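Local structure of putative peptidase (4L8K) at residues 119-129 and 149-160. The protein is a putative peptidase of family S41 that probably hydrolyses peptide bonds, though its substrates are not known. Numbering follows the deposited sequence.
Sequences QIGYVYYGSFS and GLIFDVRDNGGG
The ring of Y122 meets D153 at its edge, where OD2 lies in the ring plane and accepts the phenol hydrogen bond, OH to OD2 2.6 Å; I151 CG2 sits near the same plane, beside CD1. Ring and carboxylate stand 68° apart, and the hydroxyl comes in on the anti side of OD2. That leaves the syn sides to R155, whose guanidinium docks side-on, NE to D153 OD1 and NH2 to D153 OD2, the latter 2.8 Å. R155 N also reaches OD1, from the face opposite NE, closing an Asx turn, and NH2 carries a second salt bridge to D300. With two donors on each oxygen, the D153 carboxylate is fixed in rotation and probably kept ionised. Y124 has D153 CB at its ring edge, and its OH donates to R155 O at 2.7 Å; G126 N lies above one face, toward the rim. Y125 CE2 sits over one F128 face, toward the rim, with F128 CD1 at the Y125 edge.

Behind these side chains run strands 120-125 and 149-153, parallel neighbours whose axes come within 4.7 Å in the mixed sheet and joined through helix 134-143 as a beta-alpha-beta unit of the ClpP/crotonase-clan domain. Their backbone bonds alternate from G121 N–G149 O to Y125 N–D153 O. On the sheet face of V123, its CG1 touches F152 CE2 at 3.9 Å, while CG2 meets L150 CD1.

Past the strands comes N157. With CG anti to its backbone N (chi1 -176°), its amide lies alongside the Y125 and F128 rings, oblique to each: ND2 donates to Y125 O at 2.8 Å, from above the carbonyl plane, and OD1 accepts from G159 N in a second Asx turn. F128 N bonds G159 O, and water links that carbonyl to S127 OG.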
loop_
_atom_site.group_PDB
_atom_site.type_symbol
_atom_site.label_atom_id
_atom_site.label_comp_id
_atom_site.label_asym_id
_atom_site.label_seq_id
_atom_site.Cartn_x
_atom_site.Cartn_y
_atom_site.Cartn_z
ATOM N N GLN A 119 23.155 -5.170 16.636
ATOM C CA GLN A 119 22.003 -5.391 17.527
ATOM C C GLN A 119 20.694 -5.356 16.785
ATOM O O GLN A 119 19.698 -5.879 17.306
ATOM C CB GLN A 119 21.937 -4.332 18.645
ATOM C CG GLN A 119 23.117 -4.360 19.643
ATOM C CD GLN A 119 23.098 -3.181 20.603
ATOM O OE1 GLN A 119 22.720 -3.294 21.781
ATOM N NE2 GLN A 119 23.454 -2.009 20.106
ATOM N N ILE A 120 20.671 -4.692 15.594
ATOM C CA ILE A 120 19.431 -4.504 14.837
ATOM C C ILE A 120 19.555 -5.024 13.408
ATOM O O ILE A 120 20.498 -4.680 12.692
ATOM C CB ILE A 120 19.067 -2.979 14.872
ATOM C CG1 ILE A 120 18.545 -2.611 16.299
ATOM C CG2 ILE A 120 18.028 -2.592 13.766
ATOM C CD1 ILE A 120 18.446 -1.197 16.562
ATOM N N GLY A 121 18.601 -5.861 13.019
ATOM C CA GLY A 121 18.484 -6.372 11.662
ATOM C C GLY A 121 17.680 -5.401 10.810
ATOM O O GLY A 121 16.595 -4.981 11.202
ATOM N N TYR A 122 18.212 -4.973 9.673
ATOM C CA TYR A 122 17.479 -4.052 8.784
ATOM C C TYR A 122 17.195 -4.754 7.445
ATOM O O TYR A 122 18.092 -5.328 6.840
ATOM C CB TYR A 122 18.224 -2.712 8.599
ATOM C CG TYR A 122 17.612 -1.808 7.534
ATOM C CD1 TYR A 122 16.517 -0.992 7.821
ATOM C CD2 TYR A 122 18.090 -1.818 6.223
ATOM C CE1 TYR A 122 15.927 -0.196 6.838
ATOM C CE2 TYR A 122 17.481 -1.052 5.223
ATOM C CZ TYR A 122 16.415 -0.230 5.539
ATOM O OH TYR A 122 15.846 0.539 4.549
ATOM N N VAL A 123 15.931 -4.743 7.024
ATOM C CA VAL A 123 15.515 -5.301 5.735
ATOM C C VAL A 123 14.832 -4.194 4.918
ATOM O O VAL A 123 13.950 -3.505 5.422
ATOM C CB VAL A 123 14.578 -6.562 5.845
ATOM C CG1 VAL A 123 14.248 -7.144 4.467
ATOM C CG2 VAL A 123 15.164 -7.649 6.751
ATOM N N TYR A 124 15.235 -4.037 3.660
ATOM C CA TYR A 124 14.504 -3.202 2.721
ATOM C C TYR A 124 13.863 -4.127 1.679
ATOM O O TYR A 124 14.545 -4.935 1.030
ATOM C CB TYR A 124 15.335 -2.102 2.047
ATOM C CG TYR A 124 14.457 -1.254 1.148
ATOM C CD1 TYR A 124 13.408 -0.502 1.675
ATOM C CD2 TYR A 124 14.621 -1.263 -0.234
ATOM C CE1 TYR A 124 12.561 0.241 0.855
ATOM C CE2 TYR A 124 13.802 -0.496 -1.065
ATOM C CZ TYR A 124 12.750 0.228 -0.517
ATOM O OH TYR A 124 11.879 0.936 -1.302
ATOM N N TYR A 125 12.543 -4.037 1.561
ATOM C CA TYR A 125 11.791 -4.810 0.586
ATOM C C TYR A 125 11.035 -3.808 -0.309
ATOM O O TYR A 125 9.971 -3.307 0.060
ATOM C CB TYR A 125 10.866 -5.825 1.292
ATOM C CG TYR A 125 10.253 -6.821 0.328
ATOM C CD1 TYR A 125 11.052 -7.603 -0.500
ATOM C CD2 TYR A 125 8.878 -6.993 0.256
ATOM C CE1 TYR A 125 10.492 -8.525 -1.388
ATOM C CE2 TYR A 125 8.310 -7.921 -0.617
ATOM C CZ TYR A 125 9.123 -8.702 -1.419
ATOM O OH TYR A 125 8.578 -9.607 -2.289
ATOM N N GLY A 126 11.641 -3.479 -1.446
ATOM C CA GLY A 126 11.123 -2.462 -2.352
ATOM C C GLY A 126 9.930 -2.819 -3.204
ATOM O O GLY A 126 9.239 -1.921 -3.695
ATOM N N SER A 127 9.710 -4.111 -3.464
ATOM C CA SER A 127 8.627 -4.521 -4.363
ATOM C C SER A 127 8.104 -5.904 -4.043
ATOM O O SER A 127 8.898 -6.834 -3.996
ATOM C CB SER A 127 9.121 -4.499 -5.818
ATOM O OG SER A 127 8.082 -4.906 -6.697
ATOM N N PHE A 128 6.771 -6.055 -3.924
ATOM C CA PHE A 128 6.140 -7.368 -3.742
ATOM C C PHE A 128 6.080 -8.137 -5.091
ATOM O O PHE A 128 5.536 -9.236 -5.121
ATOM C CB PHE A 128 4.739 -7.273 -3.063
ATOM C CG PHE A 128 4.808 -7.093 -1.566
ATOM C CD1 PHE A 128 5.002 -8.179 -0.730
ATOM C CD2 PHE A 128 4.772 -5.829 -1.001
ATOM C CE1 PHE A 128 5.126 -8.003 0.652
ATOM C CE2 PHE A 128 4.894 -5.655 0.381
ATOM C CZ PHE A 128 5.044 -6.745 1.199
ATOM N N SER A 129 6.661 -7.561 -6.198
ATOM C CA SER A 129 6.794 -8.183 -7.524
ATOM C C SER A 129 8.122 -8.922 -7.615
ATOM O O SER A 129 8.305 -9.785 -8.461
ATOM C CB SER A 129 6.700 -7.147 -8.639
ATOM O OG SER A 129 5.376 -6.663 -8.783
ATOM N N GLY A 149 16.143 -6.717 17.705
ATOM C CA GLY A 149 14.931 -6.437 16.947
ATOM C C GLY A 149 15.186 -6.287 15.476
ATOM O O GLY A 149 16.334 -6.296 15.037
ATOM N N LEU A 150 14.093 -6.126 14.714
ATOM C CA LEU A 150 14.108 -6.045 13.270
ATOM C C LEU A 150 13.405 -4.815 12.759
ATOM O O LEU A 150 12.340 -4.447 13.250
ATOM C CB LEU A 150 13.415 -7.311 12.696
ATOM C CG LEU A 150 13.264 -7.441 11.153
ATOM C CD1 LEU A 150 14.542 -7.971 10.540
ATOM C CD2 LEU A 150 12.161 -8.390 10.805
ATOM N N ILE A 151 13.977 -4.225 11.710
ATOM C CA ILE A 151 13.366 -3.136 10.953
ATOM C C ILE A 151 12.992 -3.751 9.595
ATOM O O ILE A 151 13.876 -4.285 8.892
ATOM C CB ILE A 151 14.256 -1.842 10.834
ATOM C CG1 ILE A 151 14.540 -1.212 12.222
ATOM C CG2 ILE A 151 13.624 -0.793 9.878
ATOM C CD1 ILE A 151 15.702 -0.100 12.216
ATOM N N PHE A 152 11.677 -3.740 9.261
ATOM C CA PHE A 152 11.186 -4.244 7.977
ATOM C C PHE A 152 10.666 -3.030 7.186
ATOM O O PHE A 152 9.575 -2.528 7.424
ATOM C CB PHE A 152 10.130 -5.367 8.144
ATOM C CG PHE A 152 10.032 -6.235 6.908
ATOM C CD1 PHE A 152 9.262 -5.835 5.813
ATOM C CD2 PHE A 152 10.761 -7.420 6.809
ATOM C CE1 PHE A 152 9.197 -6.626 4.655
ATOM C CE2 PHE A 152 10.695 -8.212 5.657
ATOM C CZ PHE A 152 9.907 -7.813 4.592
ATOM N N ASP A 153 11.488 -2.517 6.302
ATOM C CA ASP A 153 11.196 -1.280 5.570
ATOM C C ASP A 153 10.514 -1.562 4.230
ATOM O O ASP A 153 11.129 -2.130 3.312
ATOM C CB ASP A 153 12.527 -0.505 5.375
ATOM C CG ASP A 153 12.449 0.911 4.834
ATOM O OD1 ASP A 153 11.330 1.371 4.512
ATOM O OD2 ASP A 153 13.504 1.561 4.740
ATOM N N VAL A 154 9.242 -1.124 4.114
ATOM C CA VAL A 154 8.442 -1.275 2.878
ATOM C C VAL A 154 8.036 0.119 2.320
ATOM O O VAL A 154 7.032 0.240 1.616
ATOM C CB VAL A 154 7.210 -2.212 3.041
ATOM C CG1 VAL A 154 7.641 -3.665 3.249
ATOM C CG2 VAL A 154 6.258 -1.727 4.141
ATOM N N ARG A 155 8.817 1.159 2.637
ATOM C CA ARG A 155 8.587 2.487 2.080
ATOM C C ARG A 155 8.872 2.435 0.585
ATOM O O ARG A 155 9.790 1.719 0.174
ATOM C CB ARG A 155 9.494 3.534 2.743
ATOM C CG ARG A 155 9.125 3.841 4.189
ATOM C CD ARG A 155 10.104 4.827 4.825
ATOM N NE ARG A 155 11.440 4.237 4.960
ATOM C CZ ARG A 155 12.547 4.912 5.252
ATOM N NH1 ARG A 155 12.510 6.234 5.403
ATOM N NH2 ARG A 155 13.705 4.275 5.377
ATOM N N ASP A 156 8.078 3.149 -0.229
ATOM C CA ASP A 156 8.210 3.179 -1.682
ATOM C C ASP A 156 7.923 1.807 -2.328
ATOM O O ASP A 156 8.376 1.552 -3.431
ATOM C CB ASP A 156 9.579 3.721 -2.117
ATOM C CG ASP A 156 9.621 5.233 -2.205
ATOM O OD1 ASP A 156 8.831 5.897 -1.490
ATOM O OD2 ASP A 156 10.438 5.751 -2.980
ATOM N N ASN A 157 7.149 0.949 -1.654
ATOM C CA ASN A 157 6.791 -0.346 -2.204
ATOM C C ASN A 157 5.332 -0.263 -2.663
ATOM O O ASN A 157 4.415 -0.285 -1.849
ATOM C CB ASN A 157 7.039 -1.473 -1.178
ATOM C CG ASN A 157 6.790 -2.883 -1.688
ATOM O OD1 ASN A 157 5.982 -3.117 -2.602
ATOM N ND2 ASN A 157 7.444 -3.871 -1.056
ATOM N N GLY A 158 5.157 -0.123 -3.977
ATOM C CA GLY A 158 3.864 -0.008 -4.642
ATOM C C GLY A 158 3.065 -1.296 -4.756
ATOM O O GLY A 158 2.035 -1.326 -5.421
ATOM N N GLY A 159 3.511 -2.355 -4.084
ATOM C CA GLY A 159 2.816 -3.636 -4.083
ATOM C C GLY A 159 3.406 -4.653 -5.030
ATOM O O GLY A 159 4.591 -4.606 -5.350
ATOM N N GLY A 160 2.567 -5.585 -5.452
ATOM C CA GLY A 160 2.951 -6.684 -6.323
ATOM C C GLY A 160 2.167 -7.932 -5.989
ATOM O O GLY A 160 0.929 -7.888 -5.892
HETATM O O HOH W 1 7.273 -0.717 -5.928
HETATM O O HOH W 2 10.229 0.247 -4.950
HETATM O O HOH W 3 6.160 -3.064 -6.762
#